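PDB 6X2Q: chitosanase from Gynuella sunshinyii YC6258, which probably hydrolyses chitosan as a family 46 glycoside hydrolase and here holds a glucosamine oligosaccharide in its cleft. Local coordinates for residues 163-167 / 179-184; 11-15 / 138-142; 133-138 / 222-226; 213-217 / 229-233; 127-131 / 169-173. One frame throughout, in Å; residues are numbered along the deposited sequence.

Interaction 1. Residues 163-167 / 179-184; sequences TTAKV and RWLKTF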
# COMPACT_ATOMS: atom_id res chain seq x y z
N THR A 163 -14.36 -11.48 4.04
CA THR A 163 -13.68 -12.76 4.05
C THR A 163 -14.15 -13.62 5.21
O THR A 163 -14.48 -14.80 5.04
CB THR A 163 -12.16 -12.57 4.09
OG1 THR A 163 -11.74 -11.81 2.95
CG2 THR A 163 -11.47 -13.92 4.05
N THR A 164 -14.27 -13.02 6.40
CA THR A 164 -14.63 -13.79 7.58
C THR A 164 -16.07 -14.27 7.52
O THR A 164 -16.38 -15.40 7.94
CB THR A 164 -14.37 -12.96 8.83
OG1 THR A 164 -12.98 -12.62 8.88
CG2 THR A 164 -14.76 -13.74 10.10
N ALA A 165 -16.97 -13.44 6.99
CA ALA A 165 -18.34 -13.88 6.75
C ALA A 165 -18.39 -15.09 5.83
O ALA A 165 -19.13 -16.05 6.10
CB ALA A 165 -19.16 -12.72 6.16
N LYS A 166 -17.60 -15.08 4.76
CA LYS A 166 -17.68 -16.12 3.73
C LYS A 166 -17.21 -17.48 4.25
O LYS A 166 -17.82 -18.51 3.93
CB LYS A 166 -16.87 -15.69 2.51
CG LYS A 166 -16.81 -16.71 1.37
CD LYS A 166 -18.10 -16.73 0.59
CE LYS A 166 -18.42 -18.12 0.06
NZ LYS A 166 -18.24 -18.22 -1.42
N VAL A 167 -16.12 -17.51 5.01
CA VAL A 167 -15.54 -18.78 5.46
C VAL A 167 -16.00 -19.15 6.86
O VAL A 167 -15.53 -20.15 7.41
CB VAL A 167 -14.00 -18.79 5.39
CG1 VAL A 167 -13.51 -18.64 3.96
CG2 VAL A 167 -13.43 -17.71 6.29
N ARG A 179 -7.30 -21.34 3.63
CA ARG A 179 -8.64 -21.13 3.09
C ARG A 179 -9.08 -19.68 3.28
O ARG A 179 -9.64 -19.06 2.36
CB ARG A 179 -9.63 -22.10 3.77
CG ARG A 179 -10.96 -22.23 3.03
CD ARG A 179 -11.71 -23.50 3.41
NE ARG A 179 -12.64 -23.24 4.51
CZ ARG A 179 -13.85 -22.71 4.35
NH1 ARG A 179 -14.28 -22.41 3.13
NH2 ARG A 179 -14.63 -22.48 5.40
N TRP A 180 -8.84 -19.12 4.48
CA TRP A 180 -9.18 -17.73 4.72
C TRP A 180 -8.42 -16.82 3.77
O TRP A 180 -9.00 -15.88 3.20
CB TRP A 180 -8.87 -17.35 6.17
CG TRP A 180 -9.38 -15.98 6.57
CD1 TRP A 180 -10.51 -15.72 7.30
CD2 TRP A 180 -8.79 -14.71 6.27
NE1 TRP A 180 -10.65 -14.36 7.46
CE2 TRP A 180 -9.61 -13.72 6.84
CE3 TRP A 180 -7.64 -14.31 5.57
CZ2 TRP A 180 -9.34 -12.35 6.72
CZ3 TRP A 180 -7.36 -12.95 5.46
CH2 TRP A 180 -8.21 -11.99 6.02
N LEU A 181 -7.14 -17.10 3.56
CA LEU A 181 -6.30 -16.27 2.70
C LEU A 181 -6.75 -16.37 1.25
O LEU A 181 -6.76 -15.36 0.53
CB LEU A 181 -4.82 -16.67 2.84
CG LEU A 181 -3.79 -15.88 2.01
CD1 LEU A 181 -3.96 -14.38 2.20
CD2 LEU A 181 -2.35 -16.30 2.26
N LYS A 182 -7.11 -17.57 0.78
CA LYS A 182 -7.53 -17.70 -0.61
C LYS A 182 -8.82 -16.92 -0.87
O LYS A 182 -8.96 -16.23 -1.89
CB LYS A 182 -7.71 -19.18 -0.96
CG LYS A 182 -7.65 -19.47 -2.45
CD LYS A 182 -8.54 -20.63 -2.81
CE LYS A 182 -7.78 -21.74 -3.54
NZ LYS A 182 -8.74 -22.69 -4.20
N THR A 183 -9.75 -17.00 0.08
CA THR A 183 -10.97 -16.22 -0.01
C THR A 183 -10.67 -14.72 -0.02
O THR A 183 -11.26 -13.96 -0.81
CB THR A 183 -11.87 -16.59 1.17
OG1 THR A 183 -12.09 -18.01 1.17
CG2 THR A 183 -13.20 -15.89 1.08
N PHE A 184 -9.74 -14.27 0.83
CA PHE A 184 -9.40 -12.85 0.87
C PHE A 184 -8.84 -12.39 -0.47
O PHE A 184 -9.19 -11.31 -0.96
CB PHE A 184 -8.38 -12.57 1.99
CG PHE A 184 -7.90 -11.13 2.03
CD1 PHE A 184 -8.64 -10.14 2.67
CD2 PHE A 184 -6.71 -10.76 1.41
CE1 PHE A 184 -8.20 -8.83 2.71
CE2 PHE A 184 -6.26 -9.45 1.44
CZ PHE A 184 -7.01 -8.49 2.09
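The indole of Trp180 is met by Thr163 over one face and by Thr164 at its edge. The methyl CG2 of Thr163 sits almost straight over the five-membered ring, 3.4 Å from its centroid. This is a CH-pi contact. Thr163 CG2 lies anti to its backbone N (OG1 at chi1 -59°), and that rotamer turns the methyl toward the ring. Its OG1 bonds instead to Met159 O, one turn back in its own helix, and lies at the edge of the Phe184 ring. At the indole edge, Trp180 NE1 donates to Thr164 OG1 over 3.2 Å. The bond is nearly straight (171°), and the oxygen lies in the ring plane. Thr164 OG1 is also bonded to Ile160 O, so two partners hold it. Together the methyl and the N-H help to set the rotation of the indole. Val167 CG2 meets Trp180 CD1 obliquely at 3.7 Å. The other branch of Val167, CG1, reaches tip to tip toward Thr183 OG1. That hydroxyl donates to Arg179 O, a carbonyl that also takes the Thr183 N-H from its opposite face. The guanidinium of Arg179 lays one face over Val167, with NH2 3.7 Å from Val167 CB. The aliphatic part of Lys166 touches Thr183, CG to CG2. The short axes run at 122°, 9.3 Å apart, an oblique packing of consecutive helices 156-167 and 177-193, joined by a loop, in the mostly helical GH46 fold.

Interaction 2. Residues 11-15 / 138-142; sequences ADQII and LALYD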
# COMPACT_ATOMS: atom_id res chain seq x y z
N ALA A 11 8.95 -8.19 1.66
CA ALA A 11 7.65 -7.56 1.48
C ALA A 11 7.77 -6.23 0.76
O ALA A 11 7.04 -5.96 -0.20
CB ALA A 11 6.97 -7.38 2.84
N ASP A 12 8.71 -5.38 1.19
CA ASP A 12 8.85 -4.06 0.59
C ASP A 12 9.25 -4.17 -0.87
O ASP A 12 8.76 -3.41 -1.71
CB ASP A 12 9.87 -3.22 1.35
CG ASP A 12 9.38 -2.81 2.73
OD1 ASP A 12 8.16 -2.96 2.99
OD2 ASP A 12 10.20 -2.33 3.55
N GLN A 13 10.14 -5.10 -1.20
CA GLN A 13 10.59 -5.20 -2.59
C GLN A 13 9.48 -5.76 -3.48
O GLN A 13 9.35 -5.35 -4.64
CB GLN A 13 11.85 -6.05 -2.67
CG GLN A 13 13.06 -5.25 -2.24
CD GLN A 13 14.35 -6.05 -2.18
OE1 GLN A 13 14.44 -7.19 -2.63
NE2 GLN A 13 15.38 -5.43 -1.62
N ILE A 14 8.66 -6.66 -2.93
CA ILE A 14 7.55 -7.24 -3.70
C ILE A 14 6.49 -6.19 -3.98
O ILE A 14 6.02 -6.04 -5.12
CB ILE A 14 6.94 -8.44 -2.94
CG1 ILE A 14 7.92 -9.61 -2.87
CG2 ILE A 14 5.63 -8.86 -3.57
CD1 ILE A 14 7.47 -10.72 -1.91
N ILE A 15 6.07 -5.45 -2.95
CA ILE A 15 5.05 -4.42 -3.11
C ILE A 15 5.56 -3.32 -4.02
O ILE A 15 4.81 -2.75 -4.82
CB ILE A 15 4.62 -3.89 -1.73
CG1 ILE A 15 3.94 -5.02 -0.96
CG2 ILE A 15 3.73 -2.63 -1.87
CD1 ILE A 15 3.65 -4.68 0.47
N LEU A 138 1.92 -10.40 4.34
CA LEU A 138 2.24 -9.65 3.14
C LEU A 138 0.96 -9.23 2.42
O LEU A 138 0.80 -8.06 2.05
CB LEU A 138 3.14 -10.50 2.25
CG LEU A 138 3.41 -9.94 0.86
CD1 LEU A 138 4.18 -8.62 0.96
CD2 LEU A 138 4.18 -10.95 0.04
N ALA A 139 0.02 -10.16 2.28
CA ALA A 139 -1.23 -9.86 1.59
C ALA A 139 -2.01 -8.78 2.31
O ALA A 139 -2.60 -7.90 1.67
CB ALA A 139 -2.08 -11.12 1.46
N LEU A 140 -2.04 -8.82 3.65
CA LEU A 140 -2.73 -7.75 4.36
C LEU A 140 -2.00 -6.43 4.22
O LEU A 140 -2.64 -5.37 4.18
CB LEU A 140 -2.88 -8.11 5.84
CG LEU A 140 -3.76 -9.33 6.11
CD1 LEU A 140 -3.59 -9.78 7.57
CD2 LEU A 140 -5.20 -9.05 5.78
N TYR A 141 -0.68 -6.47 4.15
CA TYR A 141 0.09 -5.23 4.11
C TYR A 141 -0.03 -4.57 2.74
O TYR A 141 -0.22 -3.35 2.64
CB TYR A 141 1.54 -5.54 4.45
CG TYR A 141 2.50 -4.39 4.38
CD1 TYR A 141 2.17 -3.13 4.86
CD2 TYR A 141 3.77 -4.57 3.86
CE1 TYR A 141 3.08 -2.08 4.81
CE2 TYR A 141 4.68 -3.56 3.80
CZ TYR A 141 4.34 -2.32 4.27
OH TYR A 141 5.28 -1.32 4.19
N ASP A 142 0.07 -5.38 1.68
CA ASP A 142 -0.14 -4.87 0.34
C ASP A 142 -1.55 -4.32 0.18
O ASP A 142 -1.74 -3.26 -0.43
CB ASP A 142 0.13 -5.97 -0.69
CG ASP A 142 0.04 -5.46 -2.11
OD1 ASP A 142 0.88 -4.60 -2.46
OD2 ASP A 142 -0.84 -5.91 -2.88
O HOH W 1 6.35 -0.83 1.68
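Ala11 puts its CB against Leu138 CD1 at 3.6 Å, where the two short helical segments come close. The same methyl lies near the edge of the Tyr141 ring. Asp12 follows on the side of the phenol. Its OD1 lies in the plane of the Tyr141 ring, at the edge, 3.5 Å from Tyr141 OH. The two oxygens are linked through a water, which donates to Asp12 OD1 and stands 2.8 Å from Tyr141 OH. The other carboxylate oxygen of Asp12 forms a salt bridge with Arg8. Ile14 meets the second methyl of Leu138, CD1 to CD2 at 3.8 Å, the two side chains crossing at about a right angle. CD1 of Leu138 meets Ala11 and Ile15, and CD2 meets Ile14. Ile15 fills the middle of the contact. Its CG1 is anti to the carbonyl carbon (chi1 -65°), which carries CD1 to 3.4 Å from Tyr141 CD2, an oblique approach to the ring. Further back, Ile15 CG1 slides past Asp142, with OD1 3.4 Å away. That buried carboxylate is satisfied by two salt bridges, OD1 with Arg210 and OD2 with Arg188. These charges would probably favour its ionised form. The short axes cross at -52°, 10.6 Å apart. This is oblique helix-helix packing in the GH46 core: helix 5-20 lies against helix 134-147, whose residues here are buried, and the side chain of Ile15 is about 7 Å from bound glucosamine.

Interaction 3. Residues 133-138 / 222-226; sequences MPLTLL and NTDLH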
# COMPACT_ATOMS: atom_id res chain seq x y z
N MET A 133 0.83 -17.04 8.94
CA MET A 133 1.72 -17.28 7.82
C MET A 133 2.26 -15.96 7.30
O MET A 133 1.48 -15.01 7.10
CB MET A 133 1.00 -18.04 6.71
CG MET A 133 0.22 -19.27 7.20
SD MET A 133 -0.40 -20.29 5.83
CE MET A 133 -1.56 -19.13 5.06
N PRO A 134 3.56 -15.84 7.08
CA PRO A 134 4.11 -14.59 6.52
C PRO A 134 3.40 -14.11 5.25
O PRO A 134 3.25 -12.89 5.05
CB PRO A 134 5.57 -14.96 6.26
CG PRO A 134 5.88 -16.00 7.33
CD PRO A 134 4.62 -16.80 7.48
N LEU A 135 2.96 -15.05 4.39
CA LEU A 135 2.27 -14.67 3.16
C LEU A 135 0.98 -13.92 3.46
O LEU A 135 0.66 -12.93 2.79
CB LEU A 135 1.97 -15.92 2.32
CG LEU A 135 1.17 -15.68 1.03
CD1 LEU A 135 1.99 -14.83 0.09
CD2 LEU A 135 0.78 -16.98 0.36
N THR A 136 0.22 -14.38 4.46
CA THR A 136 -0.98 -13.65 4.88
C THR A 136 -0.64 -12.23 5.34
O THR A 136 -1.38 -11.28 5.05
CB THR A 136 -1.70 -14.44 5.98
OG1 THR A 136 -1.84 -15.78 5.56
CG2 THR A 136 -3.10 -13.89 6.26
N LEU A 137 0.47 -12.06 6.07
CA LEU A 137 0.87 -10.73 6.51
C LEU A 137 1.21 -9.84 5.32
O LEU A 137 0.83 -8.66 5.28
CB LEU A 137 2.07 -10.82 7.46
CG LEU A 137 1.81 -11.10 8.95
CD1 LEU A 137 0.75 -12.17 9.17
CD2 LEU A 137 3.11 -11.50 9.69
N LEU A 138 1.92 -10.40 4.34
CA LEU A 138 2.24 -9.65 3.14
C LEU A 138 0.96 -9.23 2.42
O LEU A 138 0.80 -8.06 2.05
CB LEU A 138 3.14 -10.50 2.25
CG LEU A 138 3.41 -9.94 0.86
CD1 LEU A 138 4.18 -8.62 0.96
CD2 LEU A 138 4.18 -10.95 0.04
N ASN A 222 4.39 -21.40 -0.90
CA ASN A 222 5.34 -20.47 -0.28
C ASN A 222 4.60 -19.49 0.64
O ASN A 222 4.56 -18.28 0.41
CB ASN A 222 6.16 -19.76 -1.34
CG ASN A 222 7.38 -19.06 -0.75
OD1 ASN A 222 7.45 -18.86 0.47
ND2 ASN A 222 8.33 -18.67 -1.60
N THR A 223 4.01 -20.05 1.69
CA THR A 223 3.29 -19.28 2.69
C THR A 223 4.21 -18.66 3.74
O THR A 223 3.74 -17.86 4.57
CB THR A 223 2.27 -20.16 3.40
OG1 THR A 223 2.98 -21.20 4.09
CG2 THR A 223 1.29 -20.78 2.38
N ASP A 224 5.48 -19.04 3.75
CA ASP A 224 6.45 -18.59 4.73
C ASP A 224 7.44 -17.60 4.13
O ASP A 224 8.31 -17.09 4.86
CB ASP A 224 7.18 -19.80 5.34
CG ASP A 224 8.02 -20.57 4.32
OD1 ASP A 224 7.60 -20.67 3.14
OD2 ASP A 224 9.09 -21.08 4.70
N LEU A 225 7.31 -17.29 2.84
CA LEU A 225 8.11 -16.26 2.18
C LEU A 225 9.60 -16.56 2.32
O LEU A 225 10.39 -15.73 2.78
CB LEU A 225 7.78 -14.86 2.73
CG LEU A 225 6.37 -14.34 2.49
CD1 LEU A 225 6.21 -12.96 3.09
CD2 LEU A 225 6.04 -14.34 1.00
N HIS A 226 9.98 -17.77 1.93
CA HIS A 226 11.36 -18.21 1.91
C HIS A 226 11.97 -17.96 0.54
O HIS A 226 11.29 -18.04 -0.48
CB HIS A 226 11.45 -19.69 2.24
CG HIS A 226 10.79 -20.57 1.24
ND1 HIS A 226 9.53 -21.10 1.42
CD2 HIS A 226 11.21 -21.01 0.03
CE1 HIS A 226 9.20 -21.83 0.37
NE2 HIS A 226 10.20 -21.80 -0.49
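Thr223 O takes the backbone N-H of Leu135 over 2.9 Å, at an N-H...O angle of 163°. The donor stands above the carbonyl plane, 46° out of it. Pro134 CD packs against the same oxygen at 3.2 Å, and Met133 CB also comes close. Thr223 O thus meets the first turn of helix 134-147, where N-H groups have no carbonyl of a preceding turn to bond. Met133 holds the N-cap position, and Pro134, with no N-H to give, begins the helix. The side chain of Met133 is bent at chi3, and its SD lies 3.6 Å from Thr223 CB.

The loop 222-226 joins helix 209-219 to strand 229-231 and packs against this helix start in the GH46 fold. Asn222 holds the loop in shape. Its OD1 receives the His226 N-H in the carbonyl plane, on a lone pair, and a weak bond from Leu225 N. Asn222 ND2 returns a bond to His226 O. His226 ND1 donates to Asp224 OD1 over 2.6 Å on the syn side, which ties the imidazole to the turn.

Leu225 has positive phi, and its side chain points toward the helix. CD1 lies against Pro134, 3.8 Å from CB. CD2 faces Leu135 CD1 and lies 4.0 Å from Leu138 CD2. Leu225 CG is anti to its own carbonyl carbon (chi1 -64°), and the two methyls fork over the helix surface between Pro134 and Leu138. Leu135 CD2 lies 4.0 Å from Asn222 O.

Interaction 4. Residues 213-217 / 229-233; sequences SLMKL and IRIST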
# COMPACT_ATOMS: atom_id res chain seq x y z
N SER A 213 -0.18 -12.60 -8.22
CA SER A 213 1.14 -13.01 -7.72
C SER A 213 1.04 -13.57 -6.30
O SER A 213 1.66 -14.59 -5.99
CB SER A 213 2.10 -11.83 -7.74
OG SER A 213 2.40 -11.44 -9.07
N LEU A 214 0.28 -12.92 -5.42
CA LEU A 214 0.08 -13.48 -4.09
C LEU A 214 -0.62 -14.84 -4.15
O LEU A 214 -0.30 -15.74 -3.36
CB LEU A 214 -0.71 -12.50 -3.23
CG LEU A 214 -0.10 -11.11 -3.00
CD1 LEU A 214 -1.14 -10.14 -2.44
CD2 LEU A 214 1.10 -11.21 -2.09
N MET A 215 -1.59 -14.99 -5.05
CA MET A 215 -2.25 -16.28 -5.22
C MET A 215 -1.27 -17.34 -5.71
O MET A 215 -1.34 -18.50 -5.30
CB MET A 215 -3.44 -16.14 -6.18
CG MET A 215 -4.23 -17.42 -6.37
SD MET A 215 -5.17 -17.85 -4.89
CE MET A 215 -6.53 -16.68 -4.98
N LYS A 216 -0.37 -16.96 -6.62
CA LYS A 216 0.62 -17.90 -7.13
C LYS A 216 1.52 -18.41 -5.99
O LYS A 216 1.72 -19.62 -5.83
CB LYS A 216 1.44 -17.22 -8.24
CG LYS A 216 2.52 -18.08 -8.89
CD LYS A 216 3.57 -17.22 -9.65
CE LYS A 216 4.67 -16.66 -8.71
NZ LYS A 216 5.85 -16.07 -9.46
N LEU A 217 2.02 -17.49 -5.15
CA LEU A 217 2.80 -17.89 -3.98
C LEU A 217 1.99 -18.81 -3.07
O LEU A 217 2.52 -19.79 -2.53
CB LEU A 217 3.28 -16.67 -3.19
CG LEU A 217 4.18 -15.68 -3.94
CD1 LEU A 217 4.63 -14.54 -3.04
CD2 LEU A 217 5.38 -16.39 -4.54
N ILE A 229 12.31 -15.92 -4.09
CA ILE A 229 10.95 -15.60 -4.49
C ILE A 229 11.00 -15.01 -5.89
O ILE A 229 11.75 -14.06 -6.14
CB ILE A 229 10.27 -14.64 -3.50
CG1 ILE A 229 10.08 -15.33 -2.15
CG2 ILE A 229 8.91 -14.19 -4.05
CD1 ILE A 229 9.27 -14.52 -1.14
N ARG A 230 10.22 -15.59 -6.79
CA ARG A 230 10.09 -15.11 -8.16
C ARG A 230 8.82 -14.27 -8.26
O ARG A 230 7.73 -14.76 -7.96
CB ARG A 230 10.05 -16.28 -9.14
CG ARG A 230 9.99 -15.87 -10.61
CD ARG A 230 9.10 -16.83 -11.41
NE ARG A 230 9.72 -17.23 -12.67
CZ ARG A 230 9.34 -16.80 -13.87
NH1 ARG A 230 8.31 -15.96 -14.00
NH2 ARG A 230 9.98 -17.22 -14.95
N ILE A 231 8.97 -13.01 -8.65
CA ILE A 231 7.86 -12.12 -8.95
C ILE A 231 7.99 -11.67 -10.40
O ILE A 231 9.05 -11.17 -10.79
CB ILE A 231 7.82 -10.90 -8.01
CG1 ILE A 231 7.73 -11.34 -6.55
CG2 ILE A 231 6.64 -10.01 -8.35
CD1 ILE A 231 6.40 -12.03 -6.20
N SER A 232 6.92 -11.83 -11.18
CA SER A 232 6.94 -11.37 -12.58
C SER A 232 5.62 -10.73 -12.98
O SER A 232 5.20 -10.85 -14.14
CB SER A 232 7.27 -12.52 -13.53
OG SER A 232 6.58 -13.70 -13.17
N THR A 233 4.99 -10.04 -12.04
CA THR A 233 3.69 -9.39 -12.20
C THR A 233 3.51 -8.67 -13.53
O THR A 233 2.44 -8.76 -14.14
CB THR A 233 3.49 -8.39 -11.06
OG1 THR A 233 3.80 -9.02 -9.80
CG2 THR A 233 2.05 -7.86 -11.04
O HOH W 2 4.52 -13.30 -10.03
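Helix segment 213-217 and strand 229-231 run nearly antiparallel, at 149°, with their short axes 9.7 Å apart. The strand belongs to a two-stranded antiparallel hairpin with 238-240, and the helix runs along the edge of strand 229-231 that does not pair with 238-240. Ser213 lies beside Thr233 and Leu217 beside Ile229, so the chain returns along the helix after the loop. At the Leu217 end the touch is apolar. Leu217 CD2 meets Ile229 CG2 at 4.2 Å, the side chains crossing at about a right angle, while CD1 lies near Ile231 CD1. Toward Ser213 the touch is polar. Ser213 OG and Thr233 OG1 share a hydrogen bond of 2.9 Å. Between the two ends, Lys216 leaves the helix with CG anti to its backbone N (chi1 -179°) and bends at chi3. Its NZ then donates to Arg230 O over 2.7 Å, from 48° above the carbonyl plane. This bond draws the ammonium in beside the strand, with the Arg230 CD methylene 3.9 Å from NZ. One water joins the polar groups. It accepts from Lys216 NZ and from Ser232 N, and it is hydrogen-bonded at 3.0 Å to Ser213 OG.

Interaction 5. Residues 127-131 / 169-173; sequences AELGA and GIPAE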
# COMPACT_ATOMS: atom_id res chain seq x y z
N ALA A 127 -2.86 -9.93 13.77
CA ALA A 127 -2.89 -10.50 15.11
C ALA A 127 -4.32 -10.73 15.58
O ALA A 127 -4.62 -11.77 16.19
CB ALA A 127 -2.15 -9.59 16.10
N GLU A 128 -5.22 -9.78 15.32
CA GLU A 128 -6.63 -9.97 15.64
C GLU A 128 -7.21 -11.17 14.91
O GLU A 128 -8.04 -11.91 15.47
CB GLU A 128 -7.43 -8.72 15.30
CG GLU A 128 -7.26 -7.61 16.32
CD GLU A 128 -7.55 -6.25 15.73
OE1 GLU A 128 -6.72 -5.33 15.95
OE2 GLU A 128 -8.59 -6.10 15.06
N LEU A 129 -6.79 -11.39 13.66
CA LEU A 129 -7.25 -12.55 12.91
C LEU A 129 -6.62 -13.85 13.40
O LEU A 129 -7.12 -14.93 13.05
CB LEU A 129 -6.93 -12.38 11.42
CG LEU A 129 -7.73 -11.34 10.63
CD1 LEU A 129 -7.02 -11.05 9.32
CD2 LEU A 129 -9.13 -11.86 10.39
N GLY A 130 -5.55 -13.77 14.17
CA GLY A 130 -4.78 -14.97 14.44
C GLY A 130 -3.92 -15.42 13.28
O GLY A 130 -3.43 -16.55 13.30
N ALA A 131 -3.73 -14.57 12.27
CA ALA A 131 -2.98 -14.97 11.09
C ALA A 131 -1.51 -15.17 11.43
O ALA A 131 -0.90 -14.33 12.10
CB ALA A 131 -3.12 -13.92 9.98
N GLY A 169 -15.52 -17.57 9.83
CA GLY A 169 -14.68 -17.28 10.97
C GLY A 169 -13.26 -16.91 10.56
O GLY A 169 -12.94 -16.69 9.39
N ILE A 170 -12.39 -16.84 11.57
CA ILE A 170 -11.02 -16.35 11.42
C ILE A 170 -10.09 -17.50 11.76
O ILE A 170 -10.51 -18.52 12.34
CB ILE A 170 -10.75 -15.11 12.31
CG1 ILE A 170 -10.78 -15.49 13.79
CG2 ILE A 170 -11.74 -14.02 11.98
CD1 ILE A 170 -10.43 -14.35 14.74
N PRO A 171 -8.80 -17.39 11.39
CA PRO A 171 -7.86 -18.48 11.70
C PRO A 171 -7.72 -18.79 13.18
O PRO A 171 -7.61 -19.96 13.55
CB PRO A 171 -6.54 -17.99 11.08
CG PRO A 171 -6.98 -17.13 9.94
CD PRO A 171 -8.20 -16.41 10.46
N ALA A 172 -7.73 -17.76 14.03
CA ALA A 172 -7.67 -17.98 15.47
C ALA A 172 -8.88 -18.75 15.98
O ALA A 172 -8.85 -19.25 17.11
CB ALA A 172 -7.57 -16.64 16.21
N GLU A 173 -9.95 -18.84 15.20
CA GLU A 173 -11.10 -19.65 15.55
C GLU A 173 -11.05 -21.04 14.93
O GLU A 173 -12.00 -21.81 15.08
CB GLU A 173 -12.40 -18.94 15.16
CG GLU A 173 -12.70 -17.71 16.02
CD GLU A 173 -13.76 -16.81 15.42
OE1 GLU A 173 -14.15 -17.05 14.25
OE2 GLU A 173 -14.20 -15.87 16.11
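Ile170 packs against the end of helix 104-129 with every atom of its side chain. CB lies 3.7 Å from Leu129 O. CG2 turns to the Leu129 side chain and meets its CD2 at 3.7 Å. CG1 stands between the backbone N and the carbonyl carbon (chi1 68°), which directs it along the helix end, near Leu129 O. The tip, CD1, arrives 3.5 Å from Glu128 O. The isoleucine so covers carbonyls of the last helical turn. Leu129 O is the shared polar atom. It accepts the Ala172 N-H over 3.1 Å at 158°, the donor tilted 21° from the carbonyl plane. Pro171 CD touches the same oxygen at 3.2 Å. Gly130 ends the helix in a Schellman motif, with positive phi, and its CA rests 3.7 Å from Ala172 CB. Within the loop, Ile170 N bonds to Glu173 OE1, and Glu173 N returns to Ile170 O, which closes the short 3-10 turn. The loop 169-173 lies between helices 156-167 and 177-193, at the protein surface. Leu129 reaches inward to Ile160, Trp180 and Leu140, one on each of three helices. Pro171 touches Trp180 and Glu177, and Ile170 touches Thr164, so the end of helix 104-129 is docked on the loop between helices 156-167 and 177-193.

In the fold
Helix 134-147 carries interactions 2 and 3, which share Leu138 and have centres about 10 Å apart. Helix 177-193 packs beside it, with Leu181 of interaction 1 on Leu135, Thr136 and Ala139. Interactions 1 and 5 are neighbours, about 11 Å apart, joined by Trp180 on Leu129. Interaction 4 touches both 2 and 3 through Leu214 on Leu138. Interactions 4 and 5 do not touch, their centres lying about 24 Å apart. Along the chain, interaction 1 nests inside the loop closed by interaction 3, and interaction 2 crosses it. N-terminal helix 5-20 and the late hairpin strand 229-231 are thereby tied to the same helical body, near the bound sugar at interaction 2.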